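Local coordinates for protein beta-lactamase (Klebsiella pneumoniae, PDB 6KBY) that probably hydrolyses the beta-lactam ring of antibiotics as a class C enzyme, giving substituted beta-amino acids, and binds adenosine monophosphate covalently in its active-site pocket, at residues 132-135 with 136-140; 101-105 with 106-110; 161-164 with 165-168; 83-87 with 88-92. All coordinates share one frame; numbering follows the deposited sequence.

Contact 1 of 4, residues 132-135 with 136-140; sequences KNTT and QLMAY
Asn133 and Gln136 form a capping box at the start of helix 134-143. As N-cap, Asn133 turns its amide back over the first helical turn, CG lying between the backbone N and the carbonyl carbon (chi1 58°), and OD1 accepts from Gln136 N at 2.8 Å in a nearly straight bond. Gln136 completes the box: its OE1 accepts from Asn133 N, which stands above the carbonyl plane, N to OE1 3.2 Å. Lys132 N is an additional donor, meeting OE1 almost head-on at 2.6 Å. Two donors thus grip one oxygen and fix the rotation of the glutamine amide. The Gln136 side chain crosses that of Asn133 at about a right angle, while their amide planes lie only 28° apart.

Backbone bonds carry the helix onward: Leu137 N to Asn133 O at 2.9 Å and Met138 N to Thr134 O at 2.8 Å. Apolar contact is slight, Thr134 CG2 lying alongside Met138 CG at 4.1 Å.

This is a surface element. Lys132 NZ leads off toward Glu221 of the AMP site, a long, weak ion pair, while Leu137 packs on the loop residue Met127 and Met138 on Glu102, joining helix 134-143 to the loop that follows helix 96-99.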
loop_
_atom_site.group_PDB
_atom_site.type_symbol
_atom_site.label_atom_id
_atom_site.label_comp_id
_atom_site.label_asym_id
_atom_site.label_seq_id
_atom_site.Cartn_x
_atom_site.Cartn_y
_atom_site.Cartn_z
ATOM N N LYS A 132 1.342 -24.009 3.707
ATOM C CA LYS A 132 0.115 -23.778 4.456
ATOM C C LYS A 132 0.341 -23.397 5.910
ATOM O O LYS A 132 -0.516 -22.731 6.495
ATOM C CB LYS A 132 -0.777 -25.027 4.413
ATOM C CG LYS A 132 -1.139 -25.484 3.010
ATOM C CD LYS A 132 -1.891 -24.404 2.257
ATOM C CE LYS A 132 -2.304 -24.877 0.872
ATOM N NZ LYS A 132 -3.049 -23.823 0.129
ATOM N N ASN A 133 1.461 -23.793 6.510
ATOM C CA ASN A 133 1.679 -23.574 7.931
ATOM C C ASN A 133 3.110 -23.114 8.173
ATOM O O ASN A 133 3.948 -23.099 7.266
ATOM C CB ASN A 133 1.344 -24.826 8.755
ATOM C CG ASN A 133 2.156 -26.039 8.337
ATOM O OD1 ASN A 133 3.373 -25.962 8.173
ATOM N ND2 ASN A 133 1.481 -27.169 8.163
ATOM N N THR A 134 3.384 -22.750 9.428
ATOM C CA THR A 134 4.691 -22.203 9.781
ATOM C C THR A 134 5.801 -23.225 9.579
ATOM O O THR A 134 6.914 -22.867 9.178
ATOM C CB THR A 134 4.669 -21.697 11.225
ATOM O OG1 THR A 134 3.609 -20.747 11.377
ATOM C CG2 THR A 134 5.989 -21.028 11.582
ATOM N N THR A 135 5.520 -24.501 9.851
ATOM C CA THR A 135 6.521 -25.544 9.645
ATOM C C THR A 135 6.979 -25.582 8.192
ATOM O O THR A 135 8.183 -25.579 7.904
ATOM C CB THR A 135 5.949 -26.901 10.061
ATOM O OG1 THR A 135 5.637 -26.881 11.460
ATOM C CG2 THR A 135 6.950 -28.018 9.781
ATOM N N GLN A 136 6.024 -25.617 7.260
ATOM C CA GLN A 136 6.364 -25.632 5.843
ATOM C C GLN A 136 7.040 -24.335 5.422
ATOM O O GLN A 136 7.960 -24.347 4.595
ATOM C CB GLN A 136 5.101 -25.866 5.021
ATOM C CG GLN A 136 4.436 -27.200 5.318
ATOM C CD GLN A 136 2.999 -27.255 4.843
ATOM O OE1 GLN A 136 2.341 -26.225 4.693
ATOM N NE2 GLN A 136 2.502 -28.463 4.607
ATOM N N LEU A 137 6.593 -23.205 5.975
ATOM C CA LEU A 137 7.202 -21.921 5.644
ATOM C C LEU A 137 8.668 -21.897 6.045
ATOM O O LEU A 137 9.536 -21.509 5.252
ATOM C CB LEU A 137 6.446 -20.795 6.349
ATOM C CG LEU A 137 7.055 -19.393 6.250
ATOM C CD1 LEU A 137 6.988 -18.877 4.819
ATOM C CD2 LEU A 137 6.369 -18.428 7.211
ATOM N N MET A 138 8.962 -22.306 7.281
ATOM C CA MET A 138 10.341 -22.275 7.755
ATOM C C MET A 138 11.222 -23.247 6.979
ATOM O O MET A 138 12.396 -22.957 6.733
ATOM C CB MET A 138 10.397 -22.554 9.258
ATOM C CG MET A 138 9.800 -21.447 10.111
ATOM S SD MET A 138 10.675 -19.875 9.940
ATOM C CE MET A 138 9.618 -18.806 10.917
ATOM N N ALA A 139 10.679 -24.399 6.582
ATOM C CA ALA A 139 11.456 -25.332 5.771
ATOM C C ALA A 139 11.819 -24.716 4.426
ATOM O O ALA A 139 12.953 -24.858 3.951
ATOM C CB ALA A 139 10.683 -26.639 5.582
ATOM N N TYR A 140 10.873 -24.011 3.805
ATOM C CA TYR A 140 11.155 -23.335 2.545
ATOM C C TYR A 140 12.217 -22.260 2.731
ATOM O O TYR A 140 13.181 -22.181 1.962
ATOM C CB TYR A 140 9.866 -22.731 1.981
ATOM C CG TYR A 140 10.091 -21.891 0.746
ATOM C CD1 TYR A 140 10.325 -22.486 -0.482
ATOM C CD2 TYR A 140 10.080 -20.500 0.809
ATOM C CE1 TYR A 140 10.544 -21.729 -1.613
ATOM C CE2 TYR A 140 10.297 -19.733 -0.322
ATOM C CZ TYR A 140 10.529 -20.354 -1.530
ATOM O OH TYR A 140 10.751 -19.604 -2.664
#

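Contact 2 of 4, residues 101-105 with 106-110; sequences PELRG and SSFDH
Ser106 holds OG between its backbone N and carbonyl carbon (chi1 77°), a rotation that brings the hydroxyl back against the carbonyl of Leu103; at Asp109, CG lies opposite the carbonyl carbon (chi1 -72°), and the carboxylate swings over the backbone of Gly105.

The Leu103 carbonyl is gripped twice. Ser106 OG donates to Leu103 O at 2.6 Å, in the carbonyl plane and on a lone pair. Ser106 N closes the type II turn from Leu103 to Ser106 on the same oxygen, with N to O 3.0 Å, arriving from above the plane. The hydroxyl also accepts from Phe108 N at 3.0 Å, an ST turn, so one serine ties the end of the first turn to the beginning of the 3-10 segment 108-109.

Gly105 N points at the carboxylate of Asp109. Its bond to OD1 is 3.0 Å long and meets the oxygen on the syn side, somewhat out of the carboxylate plane; a second bond, to OD2, is weak. Asp109 OD1 also takes the hydroxyl of Ser97 on helix 96-99. Beneath the polar turn, Leu103 and Phe108 run side by side in the same direction, Leu103 CD1 standing 3.9 Å from Phe108 CD2 at an oblique position to the ring, and Phe108 stacks on Trp144.

Positive phi at Gly105 (94°) fits the third position of a type II turn. The serine hydroxyl partners both Leu103 O and Phe108 N, and the carboxylate receives Gly105 N, in a loop lacking long helices or strands whose leucine and phenylalanine are buried.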
loop_
_atom_site.group_PDB
_atom_site.type_symbol
_atom_site.label_atom_id
_atom_site.label_comp_id
_atom_site.label_asym_id
_atom_site.label_seq_id
_atom_site.Cartn_x
_atom_site.Cartn_y
_atom_site.Cartn_z
ATOM N N PRO A 101 15.519 -16.720 14.739
ATOM C CA PRO A 101 16.668 -17.600 15.012
ATOM C C PRO A 101 16.613 -18.950 14.324
ATOM O O PRO A 101 17.675 -19.543 14.080
ATOM C CB PRO A 101 16.656 -17.739 16.542
ATOM C CG PRO A 101 15.869 -16.558 17.030
ATOM C CD PRO A 101 14.837 -16.297 15.973
ATOM N N GLU A 102 15.422 -19.455 13.996
ATOM C CA GLU A 102 15.319 -20.696 13.235
ATOM C C GLU A 102 16.046 -20.611 11.901
ATOM O O GLU A 102 16.471 -21.644 11.370
ATOM C CB GLU A 102 13.849 -21.037 12.982
ATOM C CG GLU A 102 12.951 -20.982 14.197
ATOM C CD GLU A 102 12.160 -19.688 14.277
ATOM O OE1 GLU A 102 12.750 -18.646 14.660
ATOM O OE2 GLU A 102 10.947 -19.687 13.938
ATOM N N LEU A 103 16.212 -19.406 11.358
ATOM C CA LEU A 103 16.862 -19.205 10.071
ATOM C C LEU A 103 18.362 -18.961 10.186
ATOM O O LEU A 103 19.012 -18.724 9.163
ATOM C CB LEU A 103 16.189 -18.052 9.317
ATOM C CG LEU A 103 14.692 -18.252 9.059
ATOM C CD1 LEU A 103 14.102 -17.098 8.249
ATOM C CD2 LEU A 103 14.440 -19.577 8.360
ATOM N N ARG A 104 18.930 -19.009 11.386
ATOM C CA ARG A 104 20.367 -18.823 11.514
ATOM C C ARG A 104 21.099 -19.970 10.835
ATOM O O ARG A 104 20.728 -21.139 10.975
ATOM C CB ARG A 104 20.757 -18.690 12.985
ATOM C CG ARG A 104 20.318 -17.349 13.555
ATOM C CD ARG A 104 20.446 -17.269 15.061
ATOM N NE ARG A 104 19.976 -15.974 15.546
ATOM C CZ ARG A 104 19.880 -15.644 16.829
ATOM N NH1 ARG A 104 20.222 -16.517 17.768
ATOM N NH2 ARG A 104 19.443 -14.438 17.174
ATOM N N GLY A 105 22.122 -19.623 10.063
ATOM C CA GLY A 105 22.819 -20.585 9.245
ATOM C C GLY A 105 22.321 -20.675 7.818
ATOM O O GLY A 105 22.982 -21.311 6.989
ATOM N N SER A 106 21.187 -20.049 7.502
ATOM C CA SER A 106 20.599 -20.082 6.173
ATOM C C SER A 106 21.033 -18.851 5.380
ATOM O O SER A 106 21.828 -18.032 5.839
ATOM C CB SER A 106 19.072 -20.134 6.273
ATOM O OG SER A 106 18.545 -18.850 6.585
ATOM N N SER A 107 20.476 -18.711 4.176
ATOM C CA SER A 107 20.738 -17.516 3.380
ATOM C C SER A 107 20.278 -16.251 4.081
ATOM O O SER A 107 20.758 -15.160 3.752
ATOM C CB SER A 107 20.051 -17.622 2.022
ATOM O OG SER A 107 20.605 -18.683 1.270
ATOM N N PHE A 108 19.379 -16.370 5.053
ATOM C CA PHE A 108 18.911 -15.193 5.770
ATOM C C PHE A 108 19.934 -14.634 6.751
ATOM O O PHE A 108 19.677 -13.575 7.344
ATOM C CB PHE A 108 17.545 -15.470 6.398
ATOM C CG PHE A 108 16.461 -15.563 5.377
ATOM C CD1 PHE A 108 15.918 -14.407 4.845
ATOM C CD2 PHE A 108 16.041 -16.788 4.880
ATOM C CE1 PHE A 108 14.943 -14.464 3.874
ATOM C CE2 PHE A 108 15.060 -16.857 3.908
ATOM C CZ PHE A 108 14.513 -15.690 3.402
ATOM N N ASP A 109 21.091 -15.289 6.906
ATOM C CA ASP A 109 22.216 -14.643 7.570
ATOM C C ASP A 109 22.714 -13.438 6.786
ATOM O O ASP A 109 23.425 -12.601 7.347
ATOM C CB ASP A 109 23.400 -15.608 7.700
ATOM C CG ASP A 109 23.180 -16.708 8.729
ATOM O OD1 ASP A 109 22.213 -16.669 9.508
ATOM O OD2 ASP A 109 24.020 -17.634 8.769
ATOM N N HIS A 110 22.393 -13.353 5.495
ATOM C CA HIS A 110 22.936 -12.326 4.615
ATOM C C HIS A 110 21.853 -11.466 3.981
ATOM O O HIS A 110 22.136 -10.744 3.019
ATOM C CB HIS A 110 23.814 -12.961 3.537
ATOM C CG HIS A 110 24.915 -13.812 4.088
ATOM N ND1 HIS A 110 25.893 -13.309 4.918
ATOM C CD2 HIS A 110 25.188 -15.131 3.942
ATOM C CE1 HIS A 110 26.730 -14.278 5.249
ATOM N NE2 HIS A 110 26.320 -15.394 4.676
#

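Contact 3 of 4, residues 161-164 with 165-168; sequences TGLL and GMIA
Leu163 and Met166 sit one turn apart on helix 158-171, where four successive backbone bonds join 161-164 to 165-168. Phi and psi stay helical throughout. Gly165 N bonds to Thr161 O, Met166 N to Gly162 O, Ile167 N to Leu163 O and Ala168 N to Leu164 O; the Ile167 N to Leu163 O bond, at 2.9 Å, is representative.

Among the side chains, Leu163 and Met166 lie alongside one another, pointing the same way. Met166 extends with CG opposite the backbone N (chi1 -177°), then bends at its last torsion (chi3 84°), turning its methyl CE to 3.7 Å from Leu163 CD2. Ile167 takes another course: CG1 folds back over the carbonyl oxygen of Leu163, 3.2 Å from that O, while the same oxygen receives the N-H of Ile167. Leu164 and Ala168 share the side of the helix that packs on Ala81 of helix 72-86.

Thr161, near the AMP pocket and touching Lys74, bonds through OG1 to Ser157 O, just before the helix. With that hydroxyl partnered and the backbone amides of 165-168 bonded within the helix, this buried segment offers its neighbours mostly hydrocarbon, and its cohesion is that of main-chain bonds plus van der Waals contact.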
loop_
_atom_site.group_PDB
_atom_site.type_symbol
_atom_site.label_atom_id
_atom_site.label_comp_id
_atom_site.label_asym_id
_atom_site.label_seq_id
_atom_site.Cartn_x
_atom_site.Cartn_y
_atom_site.Cartn_z
ATOM N N THR A 161 7.707 -9.065 2.100
ATOM C CA THR A 161 6.828 -8.213 2.895
ATOM C C THR A 161 6.269 -8.975 4.083
ATOM O O THR A 161 6.139 -8.423 5.184
ATOM C CB THR A 161 5.678 -7.677 2.041
ATOM O OG1 THR A 161 6.187 -7.102 0.836
ATOM C CG2 THR A 161 4.901 -6.630 2.812
ATOM N N GLY A 162 5.928 -10.246 3.872
ATOM C CA GLY A 162 5.489 -11.077 4.976
ATOM C C GLY A 162 6.511 -11.139 6.092
ATOM O O GLY A 162 6.173 -10.991 7.269
ATOM N N LEU A 163 7.783 -11.354 5.735
ATOM C CA LEU A 163 8.835 -11.392 6.746
ATOM C C LEU A 163 8.981 -10.053 7.448
ATOM O O LEU A 163 9.194 -10.012 8.662
ATOM C CB LEU A 163 10.167 -11.804 6.121
ATOM C CG LEU A 163 10.218 -13.251 5.636
ATOM C CD1 LEU A 163 11.567 -13.569 5.004
ATOM C CD2 LEU A 163 9.907 -14.226 6.770
ATOM N N LEU A 164 8.896 -8.950 6.700
ATOM C CA LEU A 164 8.995 -7.629 7.312
ATOM C C LEU A 164 7.964 -7.459 8.420
ATOM O O LEU A 164 8.292 -7.050 9.541
ATOM C CB LEU A 164 8.817 -6.545 6.248
ATOM C CG LEU A 164 8.861 -5.102 6.749
ATOM C CD1 LEU A 164 10.289 -4.719 7.128
ATOM C CD2 LEU A 164 8.279 -4.157 5.698
ATOM N N GLY A 165 6.699 -7.752 8.112
ATOM C CA GLY A 165 5.651 -7.581 9.105
ATOM C C GLY A 165 5.758 -8.573 10.244
ATOM O O GLY A 165 5.513 -8.234 11.405
ATOM N N MET A 166 6.116 -9.815 9.928
ATOM C CA MET A 166 6.281 -10.838 10.955
ATOM C C MET A 166 7.356 -10.436 11.958
ATOM O O MET A 166 7.166 -10.554 13.176
ATOM C CB MET A 166 6.640 -12.157 10.274
ATOM C CG MET A 166 6.775 -13.360 11.187
ATOM S SD MET A 166 7.457 -14.771 10.290
ATOM C CE MET A 166 9.202 -14.405 10.396
ATOM N N ILE A 167 8.497 -9.961 11.456
ATOM C CA ILE A 167 9.592 -9.541 12.323
ATOM C C ILE A 167 9.181 -8.335 13.153
ATOM O O ILE A 167 9.462 -8.261 14.355
ATOM C CB ILE A 167 10.840 -9.254 11.470
ATOM C CG1 ILE A 167 11.430 -10.560 10.942
ATOM C CG2 ILE A 167 11.880 -8.479 12.262
ATOM C CD1 ILE A 167 12.450 -10.357 9.833
ATOM N N ALA A 168 8.513 -7.367 12.524
ATOM C CA ALA A 168 8.077 -6.180 13.247
ATOM C C ALA A 168 7.148 -6.553 14.394
ATOM O O ALA A 168 7.321 -6.082 15.524
ATOM C CB ALA A 168 7.380 -5.224 12.287
#

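Contact 4 of 4, residues 83-87 with 88-92; sequences YAQVS and GKLSL
A Schellman motif ends helix 72-86, and Ala84, Gln85, Gly88 and Lys89 supply its backbone bonds. Lys89 N reaches back to Ala84 O at 2.9 Å. Gly88 N bonds to Gln85 O at 3.0 Å, with the donor standing well above that carbonyl plane. Gly88 has positive phi (81°), which turns the chain out of the helix.

Ser87 helps finish the last turn. Its OG, opposite the carbonyl carbon and beside the backbone N (chi1 -62°), donates to Tyr83 O at 2.8 Å, while Ser87 N bonds to the same oxygen from the other face of its plane. The hydroxyl also sits over the centre of one face of the Tyr83 ring.

Beyond the glycine the chain doubles back along the helix. Leu90 has CG opposite its backbone N (chi1 -180°) and spreads its two methyls over neighbouring residues: CD1 lies 3.9 Å from Ala84 CB, and CD2 4.0 Å from Gln85 CB. Its carbonyl oxygen receives a C-H...O contact from Gln85, CA to O 3.4 Å. The Lys89 chain bends past the carbonyl oxygens of Ala84 and Ser87 through its methylenes.

Ala84 and Lys89 touch Ser171 at the end of helix 158-171, and Tyr83 and Val86 pack on helix 255-262, so the end of helix 72-86 lies against these two helices. The loop after it is tied to helix 96-99 by the bond from Ser91 N to Tyr99 OH.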
loop_
_atom_site.group_PDB
_atom_site.type_symbol
_atom_site.label_atom_id
_atom_site.label_comp_id
_atom_site.label_asym_id
_atom_site.label_seq_id
_atom_site.Cartn_x
_atom_site.Cartn_y
_atom_site.Cartn_z
ATOM N N TYR A 83 7.506 1.703 13.126
ATOM C CA TYR A 83 7.115 1.940 14.511
ATOM C C TYR A 83 7.982 1.133 15.467
ATOM O O TYR A 83 8.454 1.656 16.484
ATOM C CB TYR A 83 5.635 1.602 14.678
ATOM C CG TYR A 83 5.100 1.794 16.074
ATOM C CD1 TYR A 83 4.899 3.065 16.593
ATOM C CD2 TYR A 83 4.761 0.703 16.862
ATOM C CE1 TYR A 83 4.398 3.243 17.872
ATOM C CE2 TYR A 83 4.258 0.872 18.138
ATOM C CZ TYR A 83 4.077 2.142 18.634
ATOM O OH TYR A 83 3.575 2.319 19.904
ATOM N N ALA A 84 8.230 -0.134 15.145
ATOM C CA ALA A 84 9.137 -0.931 15.964
ATOM C C ALA A 84 10.531 -0.320 15.986
ATOM O O ALA A 84 11.201 -0.309 17.029
ATOM C CB ALA A 84 9.182 -2.366 15.442
ATOM N N GLN A 85 10.986 0.196 14.845
ATOM C CA GLN A 85 12.326 0.765 14.765
ATOM C C GLN A 85 12.447 2.015 15.628
ATOM O O GLN A 85 13.368 2.129 16.450
ATOM C CB GLN A 85 12.664 1.054 13.302
ATOM C CG GLN A 85 14.092 1.488 13.058
ATOM C CD GLN A 85 14.219 2.987 12.998
ATOM O OE1 GLN A 85 13.550 3.651 12.198
ATOM N NE2 GLN A 85 15.072 3.539 13.852
ATOM N N VAL A 86 11.516 2.959 15.478
ATOM C CA VAL A 86 11.602 4.177 16.277
ATOM C C VAL A 86 11.345 3.902 17.754
ATOM O O VAL A 86 11.754 4.703 18.607
ATOM C CB VAL A 86 10.730 5.310 15.700
ATOM C CG1 VAL A 86 11.089 5.571 14.240
ATOM C CG2 VAL A 86 9.261 4.987 15.854
ATOM N N SER A 87 10.696 2.786 18.083
ATOM C CA SER A 87 10.488 2.370 19.465
ATOM C C SER A 87 11.681 1.626 20.046
ATOM O O SER A 87 11.608 1.176 21.196
ATOM C CB SER A 87 9.254 1.471 19.575
ATOM O OG SER A 87 8.083 2.155 19.175
ATOM N N GLY A 88 12.753 1.459 19.280
ATOM C CA GLY A 88 13.944 0.805 19.783
ATOM C C GLY A 88 13.904 -0.705 19.785
ATOM O O GLY A 88 14.761 -1.326 20.425
ATOM N N LYS A 89 12.955 -1.318 19.074
ATOM C CA LYS A 89 12.781 -2.765 19.099
ATOM C C LYS A 89 13.369 -3.462 17.883
ATOM O O LYS A 89 13.473 -4.692 17.886
ATOM C CB LYS A 89 11.291 -3.119 19.201
ATOM C CG LYS A 89 10.585 -2.466 20.374
ATOM C CD LYS A 89 11.216 -2.876 21.692
ATOM C CE LYS A 89 10.588 -2.121 22.850
ATOM N NZ LYS A 89 9.186 -1.730 22.537
ATOM N N LEU A 90 13.770 -2.709 16.862
ATOM C CA LEU A 90 14.151 -3.269 15.579
ATOM C C LEU A 90 15.214 -2.365 14.979
ATOM O O LEU A 90 15.078 -1.144 15.030
ATOM C CB LEU A 90 12.902 -3.291 14.681
ATOM C CG LEU A 90 12.913 -3.816 13.254
ATOM C CD1 LEU A 90 11.494 -4.141 12.857
ATOM C CD2 LEU A 90 13.470 -2.786 12.316
ATOM N N SER A 91 16.270 -2.961 14.431
ATOM C CA SER A 91 17.208 -2.253 13.569
ATOM C C SER A 91 17.095 -2.807 12.157
ATOM O O SER A 91 17.249 -4.016 11.943
ATOM C CB SER A 91 18.649 -2.404 14.038
ATOM O OG SER A 91 19.505 -1.902 13.022
ATOM N N LEU A 92 16.850 -1.921 11.194
ATOM C CA LEU A 92 16.657 -2.353 9.816
ATOM C C LEU A 92 17.915 -2.954 9.208
ATOM O O LEU A 92 17.814 -3.762 8.277
ATOM C CB LEU A 92 16.163 -1.181 8.972
ATOM C CG LEU A 92 14.798 -0.615 9.369
ATOM C CD1 LEU A 92 14.531 0.678 8.625
ATOM C CD2 LEU A 92 13.713 -1.624 9.054
#

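The four contacts run from surface to core. Contact 1 is exposed, contacts 2 and 4 are partly buried and contact 3 is buried. Contacts 1 and 4 belong to opposite kinds of helix end, a start held by side-chain amides and a finish held mainly by main-chain bonds round a glycine; contact 3 lies within a helix, and contact 2 secures a loop through serine and aspartate. They touch in succession: Met138 of contact 1 meets Glu102 and Leu103 of contact 2, Phe108 meets Leu163 of contact 3, and Ala168 meets Ala84 and Leu90 of contact 4. Polar side chains bond across contacts 1 and 2; contacts 3 and 4 rely mainly on main-chain bonds and apolar packing.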